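Local coordinates for putative lipoprotein (Campylobacter jejuni subsp. jejuni, PDB 2G5G) that binds heme as a cofacial pair in a dimer and probably takes part in bacterial heme transport, at residues A[34-37]-A[38-42]; A[101-105]-A[106-110]. All blocks are in the same frame, centred on the assembly; numbering follows the deposited sequence.

Interaction 1 (A[34-37]-A[38-42]); sequences DMIL and ELLKA
Met35, modelled as selenomethionine, packs against Leu39 one helical turn further on, with CG of Met35 4.0 Å from CG of Leu39. The Met35 chain runs out almost straight and then bends at its last torsion (chi3 62°), which brings its terminal CE within 4.2 Å of Leu39 CD1. A second apolar pair lies beside this one: the Ile36 branch CG2 meets Leu40 CD2 at 3.8 Å. Leu40 CD2 lies near both this methyl and the Ile36 carbonyl oxygen. In both pairs, each four residues apart, the chains cross at a slant. The backbone beneath has the matching helical bonds: Leu39 N reaches Met35 O at 2.8 Å, almost in line with the carbonyl, and Leu40 N bonds Ile36 O likewise. At the polar edge the bond from Glu38 N to Asp34 O is longer, 3.3 Å, and tilted from the carbonyl plane. Asp34 O has a further partner, a water that donates to it at 2.7 Å and to Glu38 OE2 at 2.6 Å. The bend of Glu38 at chi2 (-56°) turns its carboxylate back to this water, while OE1 receives Lys41 NZ in a 3.1 Å salt bridge from the syn side. The amphipathic helix 32-39 thus turns Met35 and Leu39 onto sheet strands, against Tyr260 and Leu262 of 260-264 and Val244 and Val246 of 243-248, and Ile36 onto helix 54-73; Leu40, next along the chain, joins Ile36 against helix 54-73.

Interaction 2 (A[101-105]-A[106-110]); sequences KTIKA and NELTN
Glu107 leaves its backbone with CG opposite the carbonyl carbon (chi1 -59°), which carries the carboxylate back over Lys104, while Asn106 has CG wedged between its own N and carbonyl carbon (chi1 60°) and lies alongside Lys104. Both belong to a beta turn from Lys104 to Glu107, close to type I in the backbone torsions of its central residues, Ala105 and Asn106, which leads into the short helix 108-111. The closing bond runs from Glu107 N to Lys104 O at 2.6 Å, with the donor lifted above the carbonyl plane. Over the turn, Glu107 OE2 comes to 2.9 Å from Lys104 CB, so short that the exact placing of the carboxylate is doubtful. Lys104 NZ is 4.3 Å from the same OE2, beyond a salt bridge, leaving at most a loose electrostatic attraction. Asn106 ND2 sits 3.9 Å from Lys104 CB, a contact with the aliphatic part of the lysine. On the buried side Ile103 CG2 rests 3.7 Å from Leu108 CA, and both residues pack on Phe131 of helix 124-131; Tyr132 OH also hydrogen-bonds Ile103 O. These contacts join the loop after helix 90-98 to helix 124-131 and the residue that follows it. Where the chain enters the helical segment, one water bridges the backbone, donating to Ala105 O at 3.0 Å and accepting from Thr109 N at 3.1 Å.

Overall arrangement
Both contacts are local, each within one continuous stretch of chain; their centres lie 31 Å apart and their nearest atoms about 22 Å. Both are partly buried. Interaction 1 belongs to a helix that rests on sheet strands and also meets helix 54-73, with Met35, Ile36 and Leu39 in the interior. Interaction 2 lies further from the chain centre, about 23 Å against 17 Å between centres; Ile103 and Leu108 are buried, but most of its other touching residues are exposed. The chemistry follows: 34-42 combines several apolar pairs, repeated helical bonds and a salt bridge at its polar edge, whereas 101-110 has a single turn bond, one small apolar contact and charges too far apart to pair. They share no element of structure.

Interaction 1 (A[34-37]-A[38-42])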
ATOM      1  N   ASP A  34       5.815  22.978 -36.465  1.00 28.20           N
ATOM      2  CA  ASP A  34       5.012  24.083 -35.907  1.00 27.90           C
ATOM      3  C   ASP A  34       4.665  23.914 -34.408  1.00 25.60           C
ATOM      4  O   ASP A  34       4.633  24.906 -33.679  1.00 26.13           O
ATOM      5  CB  ASP A  34       3.731  24.325 -36.718  1.00 28.23           C
ATOM      6  CG  ASP A  34       4.008  24.986 -38.080  1.00 30.95           C
ATOM      7  OD1 ASP A  34       5.189  25.269 -38.423  1.00 34.67           O
ATOM      8  OD2 ASP A  34       3.039  25.229 -38.799  1.00 32.94           O
HETATM    9  N   MSE A  35       4.421  22.693 -33.949  1.00 24.82           N
HETATM   10  CA  MSE A  35       4.234  22.465 -32.495  1.00 24.56           C
HETATM   11  C   MSE A  35       5.533  22.823 -31.742  1.00 24.15           C
HETATM   12  O   MSE A  35       5.498  23.534 -30.735  1.00 21.86           O
HETATM   13  CB  MSE A  35       3.807  21.040 -32.156  1.00 24.06           C
HETATM   14  CG  MSE A  35       3.578  20.839 -30.677  1.00 24.01           C
HETATM   15 SE   MSE A  35       3.441  19.025 -30.125  0.80 27.75          SE
HETATM   16  CE  MSE A  35       5.208  18.292 -30.608  1.00 24.80           C
ATOM     17  N   ILE A  36       6.666  22.334 -32.241  1.00 22.87           N
ATOM     18  CA  ILE A  36       7.964  22.673 -31.648  1.00 23.53           C
ATOM     19  C   ILE A  36       8.201  24.177 -31.513  1.00 23.35           C
ATOM     20  O   ILE A  36       8.621  24.640 -30.449  1.00 23.39           O
ATOM     21  CB  ILE A  36       9.141  21.987 -32.422  1.00 22.80           C
ATOM     22  CG1 ILE A  36       9.025  20.441 -32.340  1.00 23.57           C
ATOM     23  CG2 ILE A  36      10.507  22.520 -31.964  1.00 23.57           C
ATOM     24  CD1 ILE A  36       9.105  19.824 -30.945  1.00 23.02           C
ATOM     25  N   LEU A  37       7.936  24.941 -32.575  1.00 24.32           N
ATOM     26  CA  LEU A  37       8.141  26.388 -32.535  1.00 24.59           C
ATOM     27  C   LEU A  37       7.298  27.007 -31.419  1.00 24.00           C
ATOM     28  O   LEU A  37       7.747  27.912 -30.715  1.00 23.23           O
ATOM     29  CB  LEU A  37       7.825  27.035 -33.895  1.00 25.24           C
ATOM     30  CG  LEU A  37       8.639  26.563 -35.112  1.00 28.62           C
ATOM     31  CD1 LEU A  37       8.188  27.274 -36.398  1.00 31.10           C
ATOM     32  CD2 LEU A  37      10.130  26.754 -34.872  1.00 31.85           C
ATOM     33  N   GLU A  38       6.096  26.483 -31.216  1.00 23.92           N
ATOM     34  CA  GLU A  38       5.263  26.968 -30.099  1.00 23.17           C
ATOM     35  C   GLU A  38       5.785  26.541 -28.739  1.00 22.47           C
ATOM     36  O   GLU A  38       5.817  27.347 -27.810  1.00 22.19           O
ATOM     37  CB  GLU A  38       3.800  26.538 -30.277  1.00 24.04           C
ATOM     38  CG  GLU A  38       3.182  26.984 -31.604  1.00 25.08           C
ATOM     39  CD  GLU A  38       3.268  28.472 -31.810  1.00 29.92           C
ATOM     40  OE1 GLU A  38       3.062  29.244 -30.856  1.00 27.84           O
ATOM     41  OE2 GLU A  38       3.560  28.896 -32.941  1.00 33.50           O
ATOM     42  N   LEU A  39       6.200  25.284 -28.612  1.00 21.50           N
ATOM     43  CA  LEU A  39       6.711  24.768 -27.327  1.00 21.16           C
ATOM     44  C   LEU A  39       7.944  25.512 -26.855  1.00 22.47           C
ATOM     45  O   LEU A  39       8.141  25.714 -25.657  1.00 22.08           O
ATOM     46  CB  LEU A  39       7.056  23.275 -27.418  1.00 21.51           C
ATOM     47  CG  LEU A  39       5.929  22.274 -27.732  1.00 20.14           C
ATOM     48  CD1 LEU A  39       6.461  20.895 -27.566  1.00 17.38           C
ATOM     49  CD2 LEU A  39       4.729  22.485 -26.805  1.00 20.25           C
ATOM     50  N   LEU A  40       8.767  25.917 -27.807  1.00 22.00           N
ATOM     51  CA  LEU A  40       9.979  26.669 -27.509  1.00 23.69           C
ATOM     52  C   LEU A  40       9.685  28.000 -26.785  1.00 23.14           C
ATOM     53  O   LEU A  40      10.540  28.534 -26.085  1.00 23.69           O
ATOM     54  CB  LEU A  40      10.678  26.964 -28.845  1.00 24.35           C
ATOM     55  CG  LEU A  40      11.945  26.207 -29.279  1.00 27.20           C
ATOM     56  CD1 LEU A  40      12.485  25.106 -28.343  1.00 28.80           C
ATOM     57  CD2 LEU A  40      11.928  25.800 -30.754  1.00 25.67           C
ATOM     58  N   LYS A  41       8.478  28.526 -26.961  1.00 21.95           N
ATOM     59  CA  LYS A  41       8.052  29.775 -26.316  1.00 21.63           C
ATOM     60  C   LYS A  41       7.750  29.598 -24.806  1.00 20.54           C
ATOM     61  O   LYS A  41       7.736  30.564 -24.041  1.00 20.28           O
ATOM     62  CB  LYS A  41       6.816  30.324 -27.002  1.00 21.95           C
ATOM     63  CG  LYS A  41       6.987  30.561 -28.494  1.00 24.73           C
ATOM     64  CD  LYS A  41       5.683  31.065 -29.101  1.00 26.90           C
ATOM     65  CE  LYS A  41       5.962  31.662 -30.497  1.00 27.97           C
ATOM     66  NZ  LYS A  41       4.686  31.865 -31.224  1.00 29.11           N
ATOM     67  N   ALA A  42       7.483  28.367 -24.399  1.00 19.97           N
ATOM     68  CA  ALA A  42       7.050  28.082 -23.031  1.00 19.31           C
ATOM     69  C   ALA A  42       8.237  28.040 -22.098  1.00 18.68           C
ATOM     70  O   ALA A  42       9.356  27.785 -22.532  1.00 17.86           O
ATOM     71  CB  ALA A  42       6.266  26.765 -22.977  1.00 18.83           C
TER
HETATM   72  O   HOH W   1       4.122  27.251 -34.810  1.00 33.48           O

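Interaction 2 (A[101-105]-A[106-110])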
ATOM      1  N   LYS A 101      30.448  12.463 -18.285  1.00 51.51           N
ATOM      2  CA  LYS A 101      31.390  11.836 -19.220  1.00 53.08           C
ATOM      3  C   LYS A 101      32.045  10.578 -18.645  1.00 53.66           C
ATOM      4  O   LYS A 101      32.748   9.853 -19.349  1.00 53.87           O
ATOM      5  CB  LYS A 101      32.463  12.846 -19.610  1.00 53.26           C
ATOM      6  CG  LYS A 101      31.973  13.967 -20.512  1.00 54.22           C
ATOM      7  CD  LYS A 101      32.874  15.178 -20.345  1.00 56.29           C
ATOM      8  CE  LYS A 101      33.062  15.909 -21.667  1.00 58.38           C
ATOM      9  NZ  LYS A 101      34.248  16.813 -21.650  1.00 58.46           N
ATOM     10  N   THR A 102      31.784  10.332 -17.364  1.00 54.39           N
ATOM     11  CA  THR A 102      32.396   9.258 -16.579  1.00 54.97           C
ATOM     12  C   THR A 102      31.408   8.095 -16.310  1.00 55.00           C
ATOM     13  O   THR A 102      31.796   6.997 -15.900  1.00 54.62           O
ATOM     14  CB  THR A 102      33.012   9.881 -15.282  1.00 55.15           C
ATOM     15  OG1 THR A 102      34.434   9.987 -15.444  1.00 56.37           O
ATOM     16  CG2 THR A 102      32.675   9.107 -14.013  1.00 54.81           C
ATOM     17  N   ILE A 103      30.131   8.348 -16.579  1.00 54.96           N
ATOM     18  CA  ILE A 103      29.090   7.336 -16.441  1.00 54.52           C
ATOM     19  C   ILE A 103      28.829   6.713 -17.812  1.00 54.56           C
ATOM     20  O   ILE A 103      28.584   7.413 -18.794  1.00 54.82           O
ATOM     21  CB  ILE A 103      27.812   7.955 -15.838  1.00 54.35           C
ATOM     22  CG1 ILE A 103      28.116   8.556 -14.463  1.00 53.39           C
ATOM     23  CG2 ILE A 103      26.721   6.917 -15.725  1.00 54.69           C
ATOM     24  CD1 ILE A 103      27.353   9.816 -14.155  1.00 51.97           C
ATOM     25  N   LYS A 104      28.940   5.394 -17.896  1.00 54.74           N
ATOM     26  CA  LYS A 104      28.756   4.711 -19.171  1.00 54.87           C
ATOM     27  C   LYS A 104      27.315   4.202 -19.256  1.00 54.22           C
ATOM     28  O   LYS A 104      26.651   4.053 -18.230  1.00 54.11           O
ATOM     29  CB  LYS A 104      29.764   3.566 -19.312  1.00 55.25           C
ATOM     30  CG  LYS A 104      30.285   3.341 -20.731  1.00 56.10           C
ATOM     31  CD  LYS A 104      31.728   2.840 -20.711  1.00 57.31           C
ATOM     32  CE  LYS A 104      31.887   1.585 -19.846  1.00 57.95           C
ATOM     33  NZ  LYS A 104      33.326   1.232 -19.700  1.00 58.94           N
ATOM     34  N   ALA A 105      26.848   3.934 -20.476  1.00 53.92           N
ATOM     35  CA  ALA A 105      25.450   3.545 -20.725  1.00 53.37           C
ATOM     36  C   ALA A 105      24.895   2.497 -19.761  1.00 52.97           C
ATOM     37  O   ALA A 105      23.715   2.504 -19.463  1.00 53.03           O
ATOM     38  CB  ALA A 105      25.260   3.109 -22.179  1.00 53.39           C
ATOM     39  N   ASN A 106      25.756   1.613 -19.266  1.00 52.87           N
ATOM     40  CA  ASN A 106      25.352   0.559 -18.321  1.00 52.49           C
ATOM     41  C   ASN A 106      25.535   0.932 -16.846  1.00 51.90           C
ATOM     42  O   ASN A 106      25.100   0.194 -15.945  1.00 51.73           O
ATOM     43  CB  ASN A 106      26.094  -0.747 -18.640  1.00 53.01           C
ATOM     44  CG  ASN A 106      27.596  -0.599 -18.540  1.00 54.28           C
ATOM     45  OD1 ASN A 106      28.195  -1.008 -17.548  1.00 56.40           O
ATOM     46  ND2 ASN A 106      28.212   0.006 -19.558  1.00 55.06           N
ATOM     47  N   GLU A 107      26.181   2.075 -16.606  1.00 51.18           N
ATOM     48  CA  GLU A 107      26.357   2.612 -15.253  1.00 50.59           C
ATOM     49  C   GLU A 107      25.276   3.644 -14.938  1.00 49.80           C
ATOM     50  O   GLU A 107      25.183   4.120 -13.801  1.00 49.55           O
ATOM     51  CB  GLU A 107      27.720   3.295 -15.107  1.00 50.59           C
ATOM     52  CG  GLU A 107      28.943   2.422 -15.379  1.00 51.07           C
ATOM     53  CD  GLU A 107      30.185   3.272 -15.628  1.00 51.51           C
ATOM     54  OE1 GLU A 107      30.467   4.171 -14.797  1.00 52.59           O
ATOM     55  OE2 GLU A 107      30.863   3.053 -16.655  1.00 51.83           O
ATOM     56  N   LEU A 108      24.481   3.991 -15.954  1.00 49.07           N
ATOM     57  CA  LEU A 108      23.529   5.114 -15.873  1.00 48.29           C
ATOM     58  C   LEU A 108      22.495   4.929 -14.780  1.00 47.77           C
ATOM     59  O   LEU A 108      22.292   5.830 -13.968  1.00 47.99           O
ATOM     60  CB  LEU A 108      22.855   5.382 -17.232  1.00 48.40           C
ATOM     61  CG  LEU A 108      21.935   6.608 -17.323  1.00 48.60           C
ATOM     62  CD1 LEU A 108      22.670   7.842 -16.833  1.00 48.74           C
ATOM     63  CD2 LEU A 108      21.405   6.829 -18.732  1.00 47.98           C
ATOM     64  N   THR A 109      21.860   3.758 -14.743  1.00 47.25           N
ATOM     65  CA  THR A 109      20.838   3.461 -13.732  1.00 46.75           C
ATOM     66  C   THR A 109      21.356   3.536 -12.297  1.00 46.67           C
ATOM     67  O   THR A 109      20.618   3.875 -11.366  1.00 46.60           O
ATOM     68  CB  THR A 109      20.133   2.099 -14.004  1.00 46.92           C
ATOM     69  OG1 THR A 109      19.088   1.896 -13.052  1.00 47.88           O
ATOM     70  CG2 THR A 109      21.105   0.937 -13.918  1.00 46.05           C
ATOM     71  N   ASN A 110      22.636   3.228 -12.119  1.00 46.63           N
ATOM     72  CA  ASN A 110      23.243   3.271 -10.801  1.00 46.72           C
ATOM     73  C   ASN A 110      23.609   4.713 -10.393  1.00 45.81           C
ATOM     74  O   ASN A 110      23.459   5.105  -9.229  1.00 44.88           O
ATOM     75  CB  ASN A 110      24.463   2.337 -10.762  1.00 47.67           C
ATOM     76  CG  ASN A 110      24.113   0.881 -11.140  1.00 49.81           C
ATOM     77  OD1 ASN A 110      24.047  -0.001 -10.268  1.00 53.51           O
ATOM     78  ND2 ASN A 110      23.895   0.628 -12.444  1.00 49.46           N
TER
HETATM   79  O   HOH W   2      22.509   1.680 -16.892  1.00 44.18           O